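Local atomic coordinates of possible TctC subunit of the Tripartite Tricarboxylate Transport(TTT) Family (Rhodopseudomonas palustris, PDB entry 6HKE), a protein that binds malate in the periplasm and probably delivers it to a tripartite tricarboxylate transporter for C4-dicarboxylate uptake. Residues A34-A39 / S266-R271; D101-A106 / A243-P248; L114-K119 / V205-I210. The protein carries 2 engineered substitutions. All blocks are in the same frame, centred on the assembly; numbering follows the deposited sequence.

In the fold
The chain has the periplasmic binding protein fold, and the three contacts sample its helical cover and its branched mixed sheet. Contacts 2 and 3 both use strand 102-118, which pairs first with strand 236-244 and then with strand 205-210, on opposite sides of the chain's centre and about 36 Å apart between centres. Contact 1 joins helices 29-45 and 266-274, its centre about 22 Å from that of contact 2 and 26 Å from that of contact 3. Along the chain, contact 3 is nested inside contact 2, itself inside contact 1. Strand 102-118 thus ties together distant parts of the protein, consistent with a two-lobed receptor that binds malate between its lobes.

Contact 1: A34-A39 / S266-R271; sequences ARLITA and SDVRTR
Leu36 reaches from helix 29-45 to the flank of helix 266-274 and divides its two methyls over one side chain, that of Arg271. Its CD2 lies 3.6 Å from Arg271 CB, at the root of the arginine, while its CD1 lies farther along, 3.5 Å from Arg271 NH2. The guanidinium thus meets the leucine through van der Waals contact, and Arg271 CB and CD lie along the Leu36 methyls, on a side where the arginine itself is exposed. Val268 closes the other flank: Val268 CG2 sits 3.7 Å from the backbone Leu36 O and 4.0 Å from Leu36 CD1. The second valine branch is used separately, Val268 CG1 resting 4.0 Å from Ile37 CG1, with the two side chains crossing at about a right angle.

Leu36 carries CG opposite its backbone N (chi1 172°), which points CG, and with it both methyls, at helix 266-274. Arg271, bent at chi3, folds back along its own helix, where Arg271 NE lies 3.5 Å from Asp267 OD2. The carboxylate oxygen is well out of the guanidinium plane, making this a salt bridge of charge alone.

The short helical segments run nearly antiparallel, at 162°, with axes 9.9 Å apart. The contact is van der Waals packing, with the charged ends of Arg271 and Asp267 beside Leu36, whose side chain is about 13 Å from the bound malate. Asp267 and Val268 also touch Glu40, one turn after Leu36 in helix 29-45; through Ala34 and Thr38 that helix packs on strands 18-22 and 49-53.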
loop_
_atom_site.group_PDB
_atom_site.type_symbol
_atom_site.label_atom_id
_atom_site.label_comp_id
_atom_site.label_asym_id
_atom_site.label_seq_id
_atom_site.Cartn_x
_atom_site.Cartn_y
_atom_site.Cartn_z
ATOM N N ALA A 34 7.046 -5.981 -4.252
ATOM C CA ALA A 34 8.212 -5.549 -5.061
ATOM C C ALA A 34 9.211 -6.707 -5.213
ATOM O O ALA A 34 9.694 -6.944 -6.333
ATOM C CB ALA A 34 8.850 -4.339 -4.439
ATOM N N ARG A 35 9.497 -7.441 -4.143
ATOM C CA ARG A 35 10.519 -8.513 -4.205
ATOM C C ARG A 35 10.026 -9.628 -5.131
ATOM O O ARG A 35 10.833 -10.187 -5.905
ATOM C CB ARG A 35 10.837 -9.038 -2.806
ATOM C CG ARG A 35 11.893 -8.204 -2.103
ATOM C CD ARG A 35 12.121 -8.612 -0.665
ATOM N NE ARG A 35 12.741 -7.475 -0.014
ATOM C CZ ARG A 35 14.017 -7.148 -0.120
ATOM N NH1 ARG A 35 14.856 -7.904 -0.814
ATOM N NH2 ARG A 35 14.451 -6.058 0.482
ATOM N N LEU A 36 8.744 -9.918 -5.050
ATOM C CA LEU A 36 8.085 -11.011 -5.802
ATOM C C LEU A 36 8.095 -10.672 -7.296
ATOM O O LEU A 36 8.440 -11.560 -8.107
ATOM C CB LEU A 36 6.667 -11.170 -5.248
ATOM C CG LEU A 36 5.769 -12.119 -6.027
ATOM C CD1 LEU A 36 6.401 -13.504 -6.092
ATOM C CD2 LEU A 36 4.375 -12.166 -5.402
ATOM N N ILE A 37 7.761 -9.428 -7.664
ATOM C CA ILE A 37 7.648 -9.050 -9.100
ATOM C C ILE A 37 9.039 -8.760 -9.698
ATOM O O ILE A 37 9.348 -9.298 -10.799
ATOM C CB ILE A 37 6.629 -7.916 -9.303
ATOM C CG1 ILE A 37 5.220 -8.416 -8.984
ATOM C CG2 ILE A 37 6.710 -7.394 -10.717
ATOM C CD1 ILE A 37 4.209 -7.342 -8.749
ATOM N N THR A 38 9.874 -7.989 -9.006
ATOM C CA THR A 38 11.193 -7.541 -9.527
ATOM C C THR A 38 12.114 -8.738 -9.789
ATOM O O THR A 38 12.843 -8.660 -10.804
ATOM C CB THR A 38 11.841 -6.482 -8.629
ATOM O OG1 THR A 38 12.053 -7.029 -7.322
ATOM C CG2 THR A 38 10.986 -5.230 -8.590
ATOM N N ALA A 39 12.089 -9.790 -8.959
ATOM C CA ALA A 39 12.902 -11.015 -9.206
ATOM C C ALA A 39 12.547 -11.608 -10.577
ATOM O O ALA A 39 13.484 -11.913 -11.345
ATOM C CB ALA A 39 12.747 -12.034 -8.105
ATOM N N SER A 266 3.554 -18.034 -13.193
ATOM C CA SER A 266 2.706 -18.830 -12.284
ATOM C C SER A 266 3.034 -18.485 -10.833
ATOM O O SER A 266 2.088 -18.334 -10.039
ATOM C CB SER A 266 2.875 -20.290 -12.510
ATOM O OG SER A 266 1.901 -20.985 -11.754
ATOM N N ASP A 267 4.326 -18.387 -10.526
ATOM C CA ASP A 267 4.859 -18.170 -9.161
ATOM C C ASP A 267 4.299 -16.863 -8.610
ATOM O O ASP A 267 3.908 -16.834 -7.430
ATOM C CB ASP A 267 6.380 -18.091 -9.160
ATOM C CG ASP A 267 6.947 -18.478 -7.814
ATOM O OD1 ASP A 267 6.973 -19.694 -7.546
ATOM O OD2 ASP A 267 7.300 -17.559 -7.030
ATOM N N VAL A 268 4.273 -15.829 -9.448
ATOM C CA VAL A 268 3.821 -14.455 -9.082
ATOM C C VAL A 268 2.290 -14.446 -8.937
ATOM O O VAL A 268 1.842 -13.933 -7.904
ATOM C CB VAL A 268 4.357 -13.412 -10.090
ATOM C CG1 VAL A 268 3.783 -12.022 -9.895
ATOM C CG2 VAL A 268 5.867 -13.347 -10.011
ATOM N N ARG A 269 1.527 -15.029 -9.878
ATOM C CA ARG A 269 0.040 -14.978 -9.838
ATOM C C ARG A 269 -0.452 -15.680 -8.572
ATOM O O ARG A 269 -1.293 -15.105 -7.855
ATOM C CB ARG A 269 -0.628 -15.661 -11.030
ATOM C CG ARG A 269 -0.253 -15.092 -12.389
ATOM C CD ARG A 269 -0.891 -15.958 -13.454
ATOM N NE ARG A 269 -2.317 -16.087 -13.175
ATOM C CZ ARG A 269 -3.230 -15.165 -13.485
ATOM N NH1 ARG A 269 -2.879 -14.032 -14.066
ATOM N NH2 ARG A 269 -4.504 -15.369 -13.206
ATOM N N THR A 270 0.077 -16.869 -8.287
ATOM C CA THR A 270 -0.389 -17.695 -7.152
ATOM C C THR A 270 0.067 -17.039 -5.841
ATOM O O THR A 270 -0.745 -17.057 -4.893
ATOM C CB THR A 270 -0.017 -19.171 -7.325
ATOM O OG1 THR A 270 1.392 -19.285 -7.187
ATOM C CG2 THR A 270 -0.451 -19.732 -8.661
ATOM N N ARG A 271 1.258 -16.431 -5.773
ATOM C CA ARG A 271 1.703 -15.762 -4.512
ATOM C C ARG A 271 0.835 -14.520 -4.277
ATOM O O ARG A 271 0.232 -14.390 -3.194
ATOM C CB ARG A 271 3.198 -15.452 -4.518
ATOM C CG ARG A 271 4.068 -16.525 -3.859
ATOM C CD ARG A 271 5.457 -16.570 -4.493
ATOM N NE ARG A 271 6.624 -16.832 -3.644
ATOM C CZ ARG A 271 7.285 -15.941 -2.885
ATOM N NH1 ARG A 271 8.344 -16.322 -2.187
ATOM N NH2 ARG A 271 6.881 -14.689 -2.782
#

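Contact 2: D101-A106 / A243-P248; sequences DFTPVA and APRGTP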
loop_
_atom_site.group_PDB
_atom_site.type_symbol
_atom_site.label_atom_id
_atom_site.label_comp_id
_atom_site.label_asym_id
_atom_site.label_seq_id
_atom_site.Cartn_x
_atom_site.Cartn_y
_atom_site.Cartn_z
ATOM N N ASP A 101 6.175 14.550 -10.960
ATOM C CA ASP A 101 7.619 14.373 -10.635
ATOM C C ASP A 101 8.043 12.922 -10.913
ATOM O O ASP A 101 9.170 12.558 -10.528
ATOM C CB ASP A 101 7.896 14.890 -9.224
ATOM C CG ASP A 101 7.879 16.404 -9.165
ATOM O OD1 ASP A 101 8.430 17.021 -10.098
ATOM O OD2 ASP A 101 7.310 16.957 -8.209
ATOM N N PHE A 102 7.194 12.147 -11.598
ATOM C CA PHE A 102 7.401 10.706 -11.889
ATOM C C PHE A 102 6.855 10.357 -13.266
ATOM O O PHE A 102 5.833 10.931 -13.713
ATOM C CB PHE A 102 6.749 9.805 -10.838
ATOM C CG PHE A 102 7.307 10.056 -9.467
ATOM C CD1 PHE A 102 8.516 9.507 -9.084
ATOM C CD2 PHE A 102 6.683 10.943 -8.609
ATOM C CE1 PHE A 102 9.061 9.791 -7.838
ATOM C CE2 PHE A 102 7.226 11.219 -7.365
ATOM C CZ PHE A 102 8.406 10.628 -6.971
ATOM N N THR A 103 7.559 9.433 -13.911
ATOM C CA THR A 103 7.075 8.705 -15.096
ATOM C C THR A 103 6.539 7.375 -14.588
ATOM O O THR A 103 7.321 6.512 -14.172
ATOM C CB THR A 103 8.160 8.604 -16.169
ATOM O OG1 THR A 103 8.463 9.959 -16.492
ATOM C CG2 THR A 103 7.705 7.846 -17.395
ATOM N N PRO A 104 5.198 7.213 -14.582
ATOM C CA PRO A 104 4.568 5.943 -14.248
ATOM C C PRO A 104 5.091 4.860 -15.197
ATOM O O PRO A 104 5.170 5.111 -16.364
ATOM C CB PRO A 104 3.070 6.193 -14.487
ATOM C CG PRO A 104 3.061 7.374 -15.424
ATOM C CD PRO A 104 4.216 8.225 -14.973
ATOM N N VAL A 105 5.426 3.689 -14.676
ATOM C CA VAL A 105 5.901 2.541 -15.493
ATOM C C VAL A 105 4.757 1.535 -15.608
ATOM O O VAL A 105 4.376 1.213 -16.760
ATOM C CB VAL A 105 7.180 1.934 -14.888
ATOM C CG1 VAL A 105 7.605 0.644 -15.565
ATOM C CG2 VAL A 105 8.297 2.946 -14.933
ATOM N N ALA A 106 4.231 1.072 -14.464
ATOM C CA ALA A 106 3.352 -0.112 -14.386
ATOM C C ALA A 106 2.597 -0.190 -13.051
ATOM O O ALA A 106 3.249 -0.097 -11.989
ATOM C CB ALA A 106 4.194 -1.343 -14.587
ATOM N N ALA A 243 9.314 5.820 -12.406
ATOM C CA ALA A 243 10.681 6.244 -12.771
ATOM C C ALA A 243 10.777 7.744 -12.544
ATOM O O ALA A 243 9.749 8.418 -12.418
ATOM C CB ALA A 243 10.988 5.885 -14.205
ATOM N N PRO A 244 12.003 8.310 -12.465
ATOM C CA PRO A 244 12.164 9.757 -12.365
ATOM C C PRO A 244 11.508 10.378 -13.596
ATOM O O PRO A 244 11.436 9.704 -14.615
ATOM C CB PRO A 244 13.684 9.956 -12.277
ATOM C CG PRO A 244 14.186 8.638 -11.732
ATOM C CD PRO A 244 13.295 7.605 -12.389
ATOM N N ARG A 245 10.994 11.601 -13.459
ATOM C CA ARG A 245 10.314 12.292 -14.579
ATOM C C ARG A 245 11.352 12.455 -15.688
ATOM O O ARG A 245 12.518 12.653 -15.364
ATOM C CB ARG A 245 9.703 13.612 -14.113
ATOM C CG ARG A 245 8.683 14.186 -15.082
ATOM C CD ARG A 245 7.549 13.232 -15.406
ATOM N NE ARG A 245 6.489 13.904 -16.150
ATOM C CZ ARG A 245 5.231 13.481 -16.242
ATOM N NH1 ARG A 245 4.849 12.359 -15.650
ATOM N NH2 ARG A 245 4.348 14.188 -16.933
ATOM N N GLY A 246 10.964 12.237 -16.937
ATOM C CA GLY A 246 11.882 12.354 -18.090
ATOM C C GLY A 246 12.591 11.053 -18.440
ATOM O O GLY A 246 13.439 11.102 -19.336
ATOM N N THR A 247 12.276 9.936 -17.777
ATOM C CA THR A 247 12.818 8.604 -18.146
ATOM C C THR A 247 12.276 8.309 -19.543
ATOM O O THR A 247 11.064 8.381 -19.755
ATOM C CB THR A 247 12.494 7.501 -17.129
ATOM O OG1 THR A 247 13.032 7.827 -15.849
ATOM C CG2 THR A 247 13.065 6.157 -17.532
ATOM N N PRO A 248 13.165 8.076 -20.537
ATOM C CA PRO A 248 12.747 7.888 -21.922
ATOM C C PRO A 248 11.660 6.817 -22.054
ATOM O O PRO A 248 11.740 5.787 -21.360
ATOM C CB PRO A 248 14.058 7.471 -22.604
ATOM C CG PRO A 248 15.120 8.204 -21.816
ATOM C CD PRO A 248 14.634 8.054 -20.392
HETATM O O HOH W 1 11.596 13.199 -11.211
#
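Phe102 O receives the shortest direct bond between the two segments, 2.6 Å from Arg245 NH1, with an N-H...O angle of 147°. The bond ties the turn residue Arg245 to the backbone of strand 102-118, which forms an antiparallel pair with the end of strand 236-244 in the sheet of this binding-protein fold. The carbonyl oxygen lies at the edge of the guanidinium, near its plane, whereas the donor is tilted 28° from the carbonyl plane. Arg245 gets there by a bend at chi2 (56°), which turns the outer chain back over the neighbouring strand and brings Arg245 CD to 3.6 Å from Thr103 OG1.

The ladder itself rests on one hydrogen-bonded pair, Thr103 with Ala243. Thr103 N donates to Ala243 O and Ala243 N to Thr103 O, both at 2.8 Å. Beyond it, Val105 CG2 packs on Ala243 CB, and Val105 and Ala106 both face Leu241, forming a classic beta bulge.

At the other end the chain leaves the strand through a type II turn from Pro244 to Thr247. Gly246, at its third position, has the positive phi usual there. Thr247 closes the turn twice over, its backbone N and its OG1 both bonding to Pro244 O from the same face of the carbonyl plane. Thr103 OG1, beside the turn, takes a weak bond from Gly246 N at 3.4 Å.

Phe102 points away from the turn segment overall, though its ring edge still passes Ala243 O; the ring meets His84 and Tyr96 edge-to-face. A water bridges Asp101 O and Arg245 N, donating to Asp101 O at 2.6 Å and accepting from Arg245 N at 2.8 Å.

Contact 3: L114-K119 / V205-I210; sequences LLLARK and VKAYVI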
loop_
_atom_site.group_PDB
_atom_site.type_symbol
_atom_site.label_atom_id
_atom_site.label_comp_id
_atom_site.label_asym_id
_atom_site.label_seq_id
_atom_site.Cartn_x
_atom_site.Cartn_y
_atom_site.Cartn_z
ATOM N N LEU A 114 -7.852 -3.877 5.297
ATOM C CA LEU A 114 -8.590 -4.496 6.418
ATOM C C LEU A 114 -8.367 -3.679 7.685
ATOM O O LEU A 114 -7.222 -3.271 7.931
ATOM C CB LEU A 114 -8.037 -5.903 6.628
ATOM C CG LEU A 114 -8.496 -6.928 5.604
ATOM C CD1 LEU A 114 -7.696 -8.207 5.720
ATOM C CD2 LEU A 114 -9.972 -7.224 5.801
ATOM N N LEU A 115 -9.414 -3.528 8.493
ATOM C CA LEU A 115 -9.298 -3.011 9.874
ATOM C C LEU A 115 -8.944 -4.190 10.774
ATOM O O LEU A 115 -9.769 -5.085 10.870
ATOM C CB LEU A 115 -10.625 -2.370 10.264
ATOM C CG LEU A 115 -10.729 -1.951 11.718
ATOM C CD1 LEU A 115 -9.594 -1.005 12.091
ATOM C CD2 LEU A 115 -12.084 -1.328 11.982
ATOM N N LEU A 116 -7.721 -4.235 11.304
ATOM C CA LEU A 116 -7.245 -5.320 12.199
ATOM C C LEU A 116 -7.190 -4.789 13.623
ATOM O O LEU A 116 -7.008 -3.581 13.797
ATOM C CB LEU A 116 -5.839 -5.767 11.827
ATOM C CG LEU A 116 -5.582 -6.088 10.370
ATOM C CD1 LEU A 116 -4.163 -6.604 10.244
ATOM C CD2 LEU A 116 -6.589 -7.097 9.833
ATOM N N ALA A 117 -7.284 -5.666 14.604
ATOM C CA ALA A 117 -6.973 -5.297 15.996
ATOM C C ALA A 117 -6.196 -6.428 16.636
ATOM O O ALA A 117 -6.204 -7.569 16.099
ATOM C CB ALA A 117 -8.234 -4.985 16.758
ATOM N N ARG A 118 -5.558 -6.097 17.756
ATOM C CA ARG A 118 -4.959 -7.087 18.678
ATOM C C ARG A 118 -6.034 -8.125 19.049
ATOM O O ARG A 118 -7.218 -7.727 19.175
ATOM C CB ARG A 118 -4.354 -6.354 19.876
ATOM C CG ARG A 118 -5.310 -5.454 20.645
ATOM C CD ARG A 118 -4.546 -4.927 21.847
ATOM N NE ARG A 118 -5.400 -4.257 22.808
ATOM C CZ ARG A 118 -6.115 -4.874 23.735
ATOM N NH1 ARG A 118 -6.089 -6.194 23.837
ATOM N NH2 ARG A 118 -6.868 -4.162 24.553
ATOM N N LYS A 119 -5.614 -9.396 19.139
ATOM C CA LYS A 119 -6.416 -10.619 19.431
ATOM C C LYS A 119 -7.529 -10.353 20.458
ATOM O O LYS A 119 -8.679 -10.768 20.220
ATOM C CB LYS A 119 -5.506 -11.699 20.032
ATOM C CG LYS A 119 -5.070 -12.834 19.117
ATOM C CD LYS A 119 -4.055 -13.759 19.801
ATOM C CE LYS A 119 -4.294 -15.237 19.560
ATOM N NZ LYS A 119 -3.036 -15.962 19.251
ATOM N N VAL A 205 -3.946 -12.073 14.909
ATOM C CA VAL A 205 -4.712 -10.800 14.997
ATOM C C VAL A 205 -6.111 -11.099 14.488
ATOM O O VAL A 205 -6.335 -12.240 14.039
ATOM C CB VAL A 205 -4.041 -9.665 14.195
ATOM C CG1 VAL A 205 -2.659 -9.322 14.734
ATOM C CG2 VAL A 205 -3.975 -9.985 12.716
ATOM N N LYS A 206 -6.996 -10.106 14.523
ATOM C CA LYS A 206 -8.364 -10.246 13.984
ATOM C C LYS A 206 -8.680 -9.046 13.088
ATOM O O LYS A 206 -8.057 -7.974 13.282
ATOM C CB LYS A 206 -9.369 -10.438 15.122
ATOM C CG LYS A 206 -9.327 -9.419 16.241
ATOM C CD LYS A 206 -10.242 -9.811 17.366
ATOM C CE LYS A 206 -10.539 -8.668 18.310
ATOM N NZ LYS A 206 -11.610 -9.029 19.269
ATOM N N ALA A 207 -9.543 -9.279 12.093
ATOM C CA ALA A 207 -10.115 -8.273 11.175
ATOM C C ALA A 207 -11.524 -7.951 11.666
ATOM O O ALA A 207 -12.191 -8.878 12.076
ATOM C CB ALA A 207 -10.154 -8.821 9.771
ATOM N N TYR A 208 -11.939 -6.688 11.662
ATOM C CA TYR A 208 -13.346 -6.295 11.900
ATOM C C TYR A 208 -14.047 -6.182 10.548
ATOM O O TYR A 208 -15.059 -6.858 10.361
ATOM C CB TYR A 208 -13.405 -5.020 12.736
ATOM C CG TYR A 208 -13.129 -5.268 14.196
ATOM C CD1 TYR A 208 -14.162 -5.589 15.057
ATOM C CD2 TYR A 208 -11.844 -5.214 14.712
ATOM C CE1 TYR A 208 -13.931 -5.815 16.403
ATOM C CE2 TYR A 208 -11.596 -5.450 16.055
ATOM C CZ TYR A 208 -12.644 -5.757 16.906
ATOM O OH TYR A 208 -12.425 -5.985 18.238
ATOM N N VAL A 209 -13.497 -5.397 9.616
ATOM C CA VAL A 209 -14.129 -5.196 8.280
ATOM C C VAL A 209 -13.044 -5.135 7.206
ATOM O O VAL A 209 -11.868 -4.985 7.544
ATOM C CB VAL A 209 -15.048 -3.964 8.257
ATOM C CG1 VAL A 209 -16.270 -4.201 9.119
ATOM C CG2 VAL A 209 -14.339 -2.690 8.681
ATOM N N ILE A 210 -13.455 -5.360 5.963
ATOM C CA ILE A 210 -12.633 -5.156 4.739
ATOM C C ILE A 210 -13.197 -3.905 4.061
ATOM O O ILE A 210 -14.433 -3.772 4.010
ATOM C CB ILE A 210 -12.646 -6.422 3.858
ATOM C CG1 ILE A 210 -11.703 -6.297 2.661
ATOM C CG2 ILE A 210 -14.052 -6.787 3.421
ATOM C CD1 ILE A 210 -11.483 -7.617 1.933
#
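Val205 packs on strand 102-118, its CG2 lying 4.2 Å from Leu116 CD1. This antiparallel beta pair is part of the mixed sheet of the binding-protein fold, and helices 174-182 and 193-201 cover the face bearing Leu116. Lys206 forms the regular hydrogen-bonded pair with Ala117: Lys206 O accepts from Ala117 N at 2.8 Å, and Lys206 N returns a nearly straight bond (170°) to Ala117 O. Its CG sits between backbone N and carbonyl carbon (chi1 52°), from where the extended chain runs past Arg118 O and Lys119 O until NZ is held by Phe121 O. Ala207 then lies opposite Leu116, with Ala207 CB 4.0 Å from Leu116 CD2.

At Tyr208 the strand turns a corner. Tyr208 N still bonds to Leu115 O, at 2.8 Å and almost along the C=O axis, while CB packs on Leu115 CD2. The ring, which also meets Phe129, presents its edge to Ala117 CB, only 3.5 Å from Tyr208 CE2. Past the corner, Leu115 N donates to Val209 O at 3.0 Å. Ile210 finishes the run opposite Leu114 in tight packing: Leu114 CD2 presses to 3.4 Å from Ile210 CB.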